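Local coordinates for putative epimerase (PDB 4LW8), which probably acts as an NAD(P)-dependent sugar-nucleotide epimerase or dehydratase of the extended short-chain dehydrogenase/reductase family, with a likely role in lipopolysaccharide O-antigen biosynthesis, at residues N209-L215 with Y270-I276. Numbering follows the deposited sequence.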
# COMPACT_ATOMS: atom_id res chain seq x y z
N ASN A 209 24.25 -30.80 16.87
CA ASN A 209 25.51 -30.49 17.54
C ASN A 209 26.53 -29.81 16.64
O ASN A 209 27.72 -30.14 16.68
CB ASN A 209 26.13 -31.76 18.12
CG ASN A 209 25.24 -32.43 19.13
OD1 ASN A 209 24.94 -31.87 20.19
ND2 ASN A 209 24.81 -33.65 18.83
N ALA A 210 26.08 -28.87 15.81
CA ALA A 210 27.00 -28.10 14.97
C ALA A 210 28.02 -27.36 15.82
O ALA A 210 27.66 -26.78 16.84
CB ALA A 210 26.23 -27.13 14.10
N PRO A 211 29.31 -27.41 15.43
CA PRO A 211 30.34 -26.69 16.20
C PRO A 211 30.17 -25.17 16.11
O PRO A 211 30.43 -24.48 17.10
CB PRO A 211 31.65 -27.14 15.54
CG PRO A 211 31.25 -27.55 14.16
CD PRO A 211 29.88 -28.13 14.28
N ARG A 212 29.79 -24.66 14.95
CA ARG A 212 29.72 -23.21 14.77
C ARG A 212 28.56 -22.71 13.92
O ARG A 212 27.92 -23.48 13.19
CB ARG A 212 31.04 -22.67 14.21
CG ARG A 212 31.54 -23.30 12.92
CD ARG A 212 32.89 -22.68 12.47
NE ARG A 212 33.95 -22.93 13.45
CZ ARG A 212 34.30 -22.08 14.40
NH1 ARG A 212 33.70 -20.90 14.48
NH2 ARG A 212 35.23 -22.41 15.28
N ILE A 213 28.31 -21.41 14.01
CA ILE A 213 27.29 -20.73 13.22
C ILE A 213 27.66 -19.26 12.99
O ILE A 213 28.41 -18.67 13.76
CB ILE A 213 25.90 -20.82 13.90
CG1 ILE A 213 24.79 -20.45 12.92
CG2 ILE A 213 25.83 -19.92 15.12
CD1 ILE A 213 23.42 -20.36 13.56
N SER A 214 27.12 -18.68 11.93
CA SER A 214 27.39 -17.29 11.58
C SER A 214 26.13 -16.48 11.78
O SER A 214 25.07 -16.86 11.30
CB SER A 214 27.86 -17.17 10.13
OG SER A 214 29.11 -17.80 9.95
N LEU A 215 26.25 -15.37 12.51
CA LEU A 215 25.11 -14.53 12.85
C LEU A 215 25.44 -13.03 12.76
O LEU A 215 26.59 -12.66 12.54
CB LEU A 215 24.61 -14.86 14.26
CG LEU A 215 24.20 -16.30 14.54
CD1 LEU A 215 24.04 -16.55 16.04
CD2 LEU A 215 22.91 -16.60 13.80
N TYR A 270 25.99 -27.57 25.40
CA TYR A 270 27.25 -27.04 24.91
C TYR A 270 27.03 -25.65 24.33
O TYR A 270 25.91 -25.27 24.03
CB TYR A 270 27.87 -27.98 23.87
CG TYR A 270 27.31 -27.84 22.47
CD1 TYR A 270 26.14 -28.49 22.10
CD2 TYR A 270 27.96 -27.07 21.50
CE1 TYR A 270 25.62 -28.37 20.83
CE2 TYR A 270 27.45 -26.95 20.21
CZ TYR A 270 26.28 -27.60 19.88
OH TYR A 270 25.75 -27.50 18.62
N VAL A 271 28.12 -24.92 24.14
CA VAL A 271 28.03 -23.56 23.63
C VAL A 271 28.51 -23.54 22.19
O VAL A 271 29.66 -23.88 21.90
CB VAL A 271 28.86 -22.58 24.50
CG1 VAL A 271 28.88 -21.19 23.90
CG2 VAL A 271 28.34 -22.58 25.93
N ILE A 272 27.63 -23.18 21.27
CA ILE A 272 28.02 -23.16 19.87
C ILE A 272 28.97 -21.98 19.64
O ILE A 272 28.86 -20.94 20.29
CB ILE A 272 26.79 -23.09 18.93
CG1 ILE A 272 27.16 -23.56 17.53
CG2 ILE A 272 26.17 -21.69 18.91
CD1 ILE A 272 25.96 -23.81 16.63
N ASP A 273 29.91 -22.15 18.72
CA ASP A 273 30.84 -21.07 18.43
C ASP A 273 30.19 -20.15 17.40
O ASP A 273 29.59 -20.61 16.43
CB ASP A 273 32.19 -21.60 17.94
CG ASP A 273 33.32 -20.58 18.11
OD1 ASP A 273 33.22 -19.75 19.03
OD2 ASP A 273 34.29 -20.59 17.33
N VAL A 274 30.25 -18.84 17.65
CA VAL A 274 29.61 -17.85 16.79
C VAL A 274 30.60 -16.98 16.01
O VAL A 274 31.55 -16.46 16.58
CB VAL A 274 28.69 -16.95 17.62
CG1 VAL A 274 28.07 -15.85 16.75
CG2 VAL A 274 27.61 -17.80 18.29
N THR A 275 30.37 -16.85 14.71
CA THR A 275 31.08 -15.93 13.82
C THR A 275 30.16 -14.78 13.45
O THR A 275 28.99 -15.00 13.16
CB THR A 275 31.57 -16.62 12.52
OG1 THR A 275 32.68 -17.47 12.81
CG2 THR A 275 32.03 -15.60 11.50
N ILE A 276 30.68 -13.56 13.47
CA ILE A 276 29.85 -12.44 13.06
C ILE A 276 30.06 -12.14 11.58
O ILE A 276 31.12 -11.68 11.18
CB ILE A 276 30.13 -11.18 13.92
CG1 ILE A 276 29.84 -11.48 15.39
CG2 ILE A 276 29.27 -10.03 13.45
CD1 ILE A 276 28.48 -12.17 15.63
O HOH W 1 31.20 -25.66 19.60
O HOH W 2 34.16 -18.00 15.44
O HOH W 3 31.55 -19.78 13.42
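Arg-212 and Asp-273 pair across a two-stranded parallel sheet, with both side chains on its solvent-facing side together with Ser-214 and Thr-275. They run alongside one another, and a salt bridge joins NH2 of Arg-212 to OD2 of Asp-273 (2.9 Å). OD2 uses its anti lone pair towards NH2 and sits at the guanidinium edge, tilted from its plane; the bond is bent. The guanidinium is turned 74° from the carboxylate. NH1 adds a weak bond to the same oxygen. The bend at chi3 (63°) turns the guanidinium toward Asp-273. A water in the guanidinium plane, 2.6 Å from NH1 of Arg-212, links it to OG1 of Thr-275. Beneath, four backbone hydrogen bonds form a regular ladder, from Asp-273 N to Pro-211 O through to Leu-215 N to Thr-275 O.

Ile-213, Leu-215 and Val-274 line the opposite, apolar face. CD1 of Leu-215 meets CG1 of Val-274, the side chains crossing at about a right angle. Ile-272, just before its strand, adds to this face. It holds CG1 anti to its backbone N (chi1 -160°) and sends CD1 to CB of Ile-213 (4.0 Å). Earlier still, the hydroxyl of Tyr-270 donates a hydrogen bond to O of Ala-210 (OH to O, 2.7 Å).

The apolar face rests on Leu-202 of helix 198-207 and Leu-261 of helix 257-268. Each strand follows one of these helices. This small sheet, separate from the large mixed sheet, is consistent with the smaller C-terminal lobe of extended short-chain dehydrogenases, which in relatives helps to bind substrate.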